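Local coordinates for protein peptide synthetase, module 7 (Actinoplanes teichomyceticus, PDB 4TX3) that probably acts in non-ribosomal peptide synthesis, as a condensation-type domain, of the CoA-dependent acyltransferase clan, from the seventh module of a peptide synthetase, at residues P318-L321 with E322-R326; P450-R453 with I454-D458. One frame throughout, in Å; residues are numbered along the deposited sequence.

Contact 1 (P318-L321 with E322-R326)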
ATOM      1  N   PRO B 318      -5.145  24.810 -32.140  1.00 35.34           N
ATOM      2  CA  PRO B 318      -5.199  23.343 -32.124  1.00 34.96           C
ATOM      3  C   PRO B 318      -6.528  22.763 -31.615  1.00 33.78           C
ATOM      4  O   PRO B 318      -7.156  23.310 -30.704  1.00 30.59           O
ATOM      5  CB  PRO B 318      -4.066  22.960 -31.161  1.00 36.33           C
ATOM      6  CG  PRO B 318      -3.353  24.243 -30.819  1.00 36.70           C
ATOM      7  CD  PRO B 318      -4.299  25.342 -31.060  1.00 35.42           C
ATOM      8  N   THR B 319      -6.954  21.658 -32.210  1.00 34.12           N
ATOM      9  CA  THR B 319      -8.000  20.843 -31.605  1.00 36.41           C
ATOM     10  C   THR B 319      -7.514  20.340 -30.250  1.00 40.37           C
ATOM     11  O   THR B 319      -6.294  20.258 -30.007  1.00 38.10           O
ATOM     12  CB  THR B 319      -8.357  19.634 -32.453  1.00 34.48           C
ATOM     13  OG1 THR B 319      -7.255  18.712 -32.429  1.00 37.19           O
ATOM     14  CG2 THR B 319      -8.650  20.053 -33.879  1.00 36.90           C
ATOM     15  N   PHE B 320      -8.459  20.003 -29.376  1.00 37.69           N
ATOM     16  CA  PHE B 320      -8.134  19.384 -28.095  1.00 33.74           C
ATOM     17  C   PHE B 320      -7.208  18.201 -28.293  1.00 34.92           C
ATOM     18  O   PHE B 320      -6.194  18.068 -27.603  1.00 37.43           O
ATOM     19  CB  PHE B 320      -9.405  18.930 -27.367  1.00 33.23           C
ATOM     20  CG  PHE B 320      -9.142  18.039 -26.194  1.00 33.51           C
ATOM     21  CD1 PHE B 320      -8.572  18.548 -25.034  1.00 33.65           C
ATOM     22  CD2 PHE B 320      -9.447  16.684 -26.251  1.00 33.06           C
ATOM     23  CE1 PHE B 320      -8.313  17.716 -23.953  1.00 34.78           C
ATOM     24  CE2 PHE B 320      -9.197  15.845 -25.168  1.00 31.96           C
ATOM     25  CZ  PHE B 320      -8.637  16.357 -24.017  1.00 29.90           C
ATOM     26  N   LEU B 321      -7.562  17.350 -29.249  1.00 34.95           N
ATOM     27  CA  LEU B 321      -6.786  16.149 -29.531  1.00 34.90           C
ATOM     28  C   LEU B 321      -5.370  16.496 -29.984  1.00 35.78           C
ATOM     29  O   LEU B 321      -4.413  15.800 -29.629  1.00 35.34           O
ATOM     30  CB  LEU B 321      -7.478  15.296 -30.597  1.00 33.46           C
ATOM     31  CG  LEU B 321      -8.710  14.487 -30.222  1.00 35.00           C
ATOM     32  CD1 LEU B 321      -9.265  13.860 -31.486  1.00 35.63           C
ATOM     33  CD2 LEU B 321      -8.353  13.426 -29.196  1.00 33.06           C
ATOM     34  N   GLU B 322      -5.231  17.565 -30.764  1.00 33.37           N
ATOM     35  CA  GLU B 322      -3.899  18.031 -31.136  1.00 36.74           C
ATOM     36  C   GLU B 322      -3.102  18.484 -29.906  1.00 34.31           C
ATOM     37  O   GLU B 322      -1.883  18.246 -29.827  1.00 35.28           O
ATOM     38  CB  GLU B 322      -3.988  19.151 -32.184  1.00 40.71           C
ATOM     39  CG  GLU B 322      -4.277  18.598 -33.598  1.00 51.03           C
ATOM     40  CD  GLU B 322      -4.759  19.643 -34.615  1.00 53.20           C
ATOM     41  OE1 GLU B 322      -5.358  20.669 -34.210  1.00 45.52           O
ATOM     42  OE2 GLU B 322      -4.540  19.415 -35.833  1.00 58.40           O
ATOM     43  N   VAL B 323      -3.781  19.103 -28.938  1.00 31.93           N
ATOM     44  CA  VAL B 323      -3.099  19.561 -27.731  1.00 32.12           C
ATOM     45  C   VAL B 323      -2.630  18.374 -26.884  1.00 34.55           C
ATOM     46  O   VAL B 323      -1.504  18.372 -26.373  1.00 31.93           O
ATOM     47  CB  VAL B 323      -3.983  20.468 -26.881  1.00 31.62           C
ATOM     48  CG1 VAL B 323      -3.244  20.864 -25.609  1.00 27.65           C
ATOM     49  CG2 VAL B 323      -4.397  21.706 -27.674  1.00 31.26           C
ATOM     50  N   VAL B 324      -3.488  17.361 -26.782  1.00 33.62           N
ATOM     51  CA  VAL B 324      -3.174  16.124 -26.078  1.00 32.34           C
ATOM     52  C   VAL B 324      -1.908  15.486 -26.615  1.00 33.47           C
ATOM     53  O   VAL B 324      -1.002  15.141 -25.859  1.00 35.25           O
ATOM     54  CB  VAL B 324      -4.349  15.108 -26.172  1.00 35.66           C
ATOM     55  CG1 VAL B 324      -3.906  13.707 -25.753  1.00 26.06           C
ATOM     56  CG2 VAL B 324      -5.533  15.590 -25.310  1.00 33.24           C
ATOM     57  N   ALA B 325      -1.845  15.344 -27.929  1.00 31.70           N
ATOM     58  CA  ALA B 325      -0.699  14.727 -28.571  1.00 32.20           C
ATOM     59  C   ALA B 325       0.590  15.536 -28.342  1.00 32.98           C
ATOM     60  O   ALA B 325       1.663  14.945 -28.158  1.00 36.13           O
ATOM     61  CB  ALA B 325      -0.969  14.546 -30.064  1.00 29.27           C
ATOM     62  N   ARG B 326       0.494  16.871 -28.333  1.00 30.81           N
ATOM     63  CA  ARG B 326       1.666  17.709 -28.012  1.00 33.06           C
ATOM     64  C   ARG B 326       2.103  17.552 -26.551  1.00 34.77           C
ATOM     65  O   ARG B 326       3.301  17.508 -26.253  1.00 33.85           O
ATOM     66  CB  ARG B 326       1.391  19.187 -28.293  1.00 31.26           C
ATOM     67  CG  ARG B 326       1.338  19.543 -29.747  1.00 27.06           C
ATOM     68  CD  ARG B 326       1.007  21.007 -29.963  1.00 28.10           C
ATOM     69  NE  ARG B 326       0.421  21.208 -31.289  1.00 31.96           N
ATOM     70  CZ  ARG B 326      -0.047  22.367 -31.745  1.00 32.04           C
ATOM     71  NH1 ARG B 326      -0.003  23.468 -30.995  1.00 28.30           N
ATOM     72  NH2 ARG B 326      -0.557  22.422 -32.965  1.00 30.60           N
TER
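A capping box between Thr319 and Glu322 opens helix 320-334. Thr319, the N-cap, has OG1 between its backbone N and its carbonyl carbon (chi1 69°), and there accepts from Glu322 N at 2.9 Å. Glu322 answers with its carboxylate: OE1 accepts from Thr319 N at 2.7 Å, met on its anti side and 17° out of the carboxylate plane. These two bonds make the box; a weak one from Thr319 OG1 to the same OE1, 3.3 Å, only adds to it. Threonine suits the place because its short hydroxyl reaches a first-turn N-H that has no earlier helical carbonyl to bind; an alanine here would probably leave Glu322 N without its cap and let the first turn fray. Behind the cap, Val323 N bonds Thr319 O at 3.0 Å, and Val323 CG2 packs on Pro318 CB. Pro318 CB lies over one face of the Arg326 guanidinium, toward its rim, and CG is 3.4 Å from Arg326 NH1, which bonds Asp313 O and Ser315 O; the side chains cross at about a right angle. Toward helix 261-278, Val324 CG2 sits over the face of the Phe320 ring, 3.7 Å from its centroid in a CH-pi contact.

Contact 2 (P450-R453 with I454-D458)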
ATOM      1  N   PRO B 450     -14.191  16.133 -28.886  1.00 45.47           N
ATOM      2  CA  PRO B 450     -12.737  16.181 -28.685  1.00 42.60           C
ATOM      3  C   PRO B 450     -11.985  16.834 -29.853  1.00 43.88           C
ATOM      4  O   PRO B 450     -10.750  16.940 -29.807  1.00 43.09           O
ATOM      5  CB  PRO B 450     -12.358  14.701 -28.521  1.00 40.99           C
ATOM      6  CG  PRO B 450     -13.420  13.957 -29.231  1.00 41.30           C
ATOM      7  CD  PRO B 450     -14.681  14.772 -29.153  1.00 42.41           C
ATOM      8  N   GLY B 451     -12.720  17.288 -30.868  1.00 42.58           N
ATOM      9  CA  GLY B 451     -12.119  17.951 -32.015  1.00 35.59           C
ATOM     10  C   GLY B 451     -12.232  19.460 -31.943  1.00 39.50           C
ATOM     11  O   GLY B 451     -11.763  20.189 -32.824  1.00 44.29           O
ATOM     12  N   ARG B 452     -12.862  19.940 -30.883  1.00 37.88           N
ATOM     13  CA  ARG B 452     -13.036  21.365 -30.695  1.00 37.47           C
ATOM     14  C   ARG B 452     -11.689  22.089 -30.531  1.00 37.40           C
ATOM     15  O   ARG B 452     -10.761  21.571 -29.891  1.00 34.38           O
ATOM     16  CB  ARG B 452     -13.940  21.615 -29.488  1.00 38.82           C
ATOM     17  CG  ARG B 452     -14.192  23.084 -29.220  1.00 45.92           C
ATOM     18  CD  ARG B 452     -15.457  23.287 -28.409  1.00 45.52           C
ATOM     19  NE  ARG B 452     -16.544  22.457 -28.910  1.00 47.52           N
ATOM     20  CZ  ARG B 452     -17.819  22.663 -28.603  1.00 53.41           C
ATOM     21  NH1 ARG B 452     -18.147  23.679 -27.808  1.00 40.63           N
ATOM     22  NH2 ARG B 452     -18.756  21.859 -29.095  1.00 56.50           N
ATOM     23  N   ARG B 453     -11.590  23.283 -31.116  1.00 38.29           N
ATOM     24  CA  ARG B 453     -10.364  24.082 -31.047  1.00 35.56           C
ATOM     25  C   ARG B 453     -10.473  25.145 -29.969  1.00 42.96           C
ATOM     26  O   ARG B 453     -11.585  25.481 -29.529  1.00 42.39           O
ATOM     27  CB  ARG B 453     -10.067  24.742 -32.394  1.00 34.61           C
ATOM     28  CG  ARG B 453      -9.979  23.752 -33.528  1.00 37.78           C
ATOM     29  CD  ARG B 453      -9.819  24.410 -34.888  1.00 39.72           C
ATOM     30  NE  ARG B 453      -9.800  23.382 -35.931  1.00 44.30           N
ATOM     31  CZ  ARG B 453      -8.700  22.776 -36.375  1.00 46.63           C
ATOM     32  NH1 ARG B 453      -7.508  23.100 -35.881  1.00 42.67           N
ATOM     33  NH2 ARG B 453      -8.789  21.841 -37.314  1.00 47.89           N
ATOM     34  N   ILE B 454      -9.318  25.677 -29.569  1.00 37.16           N
ATOM     35  CA  ILE B 454      -9.210  26.667 -28.501  1.00 38.03           C
ATOM     36  C   ILE B 454     -10.186  27.834 -28.660  1.00 41.28           C
ATOM     37  O   ILE B 454     -10.843  28.268 -27.695  1.00 39.87           O
ATOM     38  CB  ILE B 454      -7.769  27.228 -28.428  1.00 35.85           C
ATOM     39  CG1 ILE B 454      -6.789  26.135 -28.001  1.00 36.60           C
ATOM     40  CG2 ILE B 454      -7.695  28.378 -27.454  1.00 35.13           C
ATOM     41  CD1 ILE B 454      -5.356  26.637 -27.801  1.00 33.81           C
ATOM     42  N   SER B 455     -10.274  28.325 -29.894  1.00 40.81           N
ATOM     43  CA  SER B 455     -11.095  29.481 -30.242  1.00 42.05           C
ATOM     44  C   SER B 455     -12.611  29.213 -30.195  1.00 43.79           C
ATOM     45  O   SER B 455     -13.396  30.154 -30.110  1.00 44.12           O
ATOM     46  CB  SER B 455     -10.726  29.975 -31.640  1.00 40.38           C
ATOM     47  OG  SER B 455     -11.057  28.987 -32.604  1.00 42.58           O
ATOM     48  N   ASP B 456     -13.010  27.946 -30.279  1.00 36.01           N
ATOM     49  CA  ASP B 456     -14.415  27.575 -30.141  1.00 41.44           C
ATOM     50  C   ASP B 456     -14.828  27.201 -28.719  1.00 42.24           C
ATOM     51  O   ASP B 456     -15.937  26.728 -28.530  1.00 42.43           O
ATOM     52  CB  ASP B 456     -14.782  26.377 -31.025  1.00 42.68           C
ATOM     53  CG  ASP B 456     -14.226  26.468 -32.421  1.00 53.74           C
ATOM     54  OD1 ASP B 456     -14.169  27.598 -32.981  1.00 52.48           O
ATOM     55  OD2 ASP B 456     -13.886  25.375 -32.963  1.00 54.45           O
ATOM     56  N   LEU B 457     -13.943  27.357 -27.738  1.00 44.82           N
ATOM     57  CA  LEU B 457     -14.288  27.005 -26.363  1.00 40.50           C
ATOM     58  C   LEU B 457     -15.239  28.052 -25.787  1.00 40.78           C
ATOM     59  O   LEU B 457     -14.965  29.252 -25.831  1.00 41.75           O
ATOM     60  CB  LEU B 457     -13.040  26.886 -25.485  1.00 32.69           C
ATOM     61  CG  LEU B 457     -12.050  25.756 -25.792  1.00 40.84           C
ATOM     62  CD1 LEU B 457     -10.906  25.746 -24.788  1.00 35.90           C
ATOM     63  CD2 LEU B 457     -12.713  24.379 -25.861  1.00 30.90           C
ATOM     64  N   ASP B 458     -16.370  27.590 -25.267  1.00 40.53           N
ATOM     65  CA  ASP B 458     -17.319  28.465 -24.603  1.00 40.23           C
ATOM     66  C   ASP B 458     -16.966  28.592 -23.120  1.00 40.82           C
ATOM     67  O   ASP B 458     -16.962  27.612 -22.385  1.00 42.99           O
ATOM     68  CB  ASP B 458     -18.740  27.935 -24.778  1.00 41.94           C
ATOM     69  CG  ASP B 458     -19.786  28.828 -24.114  1.00 54.23           C
ATOM     70  OD1 ASP B 458     -19.528  30.042 -23.946  1.00 50.07           O
ATOM     71  OD2 ASP B 458     -20.868  28.309 -23.750  1.00 59.19           O
TER
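Arg453 and Asp456 close a short 3-10 segment, residues 454-456, in the loop after helix 429-448. Ile454 begins it. Its branched side chain leads away into apolar surroundings, touching Leu314 and Pro318 as well as Met271 and Thr274, and a large aliphatic residue suits such a buried post. Ser455 follows at the exposed bend, its small polar side chain turned to Asp317, whose OD2 bonds its OG. Asp456 N then donates to Arg453 O at 2.9 Å. The bond is bent, 140° at the hydrogen, and the donor stands above the carbonyl plane, 53° out of it, as is common in so tight a turn. The Asp456 side chain lies back over the incoming loop: CB is 3.8 Å from Arg452 CG, while OD2 comes within 3.6 Å of Arg453 N and also nears Arg453 CB. Neither arginine pairs with this carboxylate. Arg452, with CG anti to its own N (chi1 -179°) and its chain bent at chi3, presents methylenes instead, CD lying 3.5 Å from Asp456 O, and its NE makes a salt bridge to Asp449. Arg453 sends NH1 to Asp317 O. Leu457 comes next, its N bonded to Ile454 O at 3.2 Å, a second bond of the same span. Its CD2 is 3.9 Å from both CG and CD of Arg452; a branched aliphatic residue can thus use the apolar part of a long charged one. Asp458, beyond the turn, is held by Arg441. The loop packs against helices 261-278 and 429-448, beside the start of helix 320-334: Ile454 and Leu457 reach Met271 of the first, while Leu457 and Arg452 touch Gln445 of the second.

In the fold
The two contacts, with centres about 10 Å apart, are partly buried places on the same side of the molecule, well away from the chain's centre, and they join directly. Phe320 N reaches Arg452 O at 2.8 Å, a probable hydrogen bond, and Leu321 N probably bonds Pro450 O, so the loop of contact 2 supplies acceptors to the helix start of contact 1. Both turn apolar residues to helix 261-278, Phe320 and Ile454 sharing Met271. Their chemistry differs: contact 1 pairs the N-H groups of the N-cap and the first turn with two side-chain acceptors, whereas contact 2 relies on backbone 3-10 bonds, one of them clearly bent, and aliphatic packing, its arginines bound mainly elsewhere.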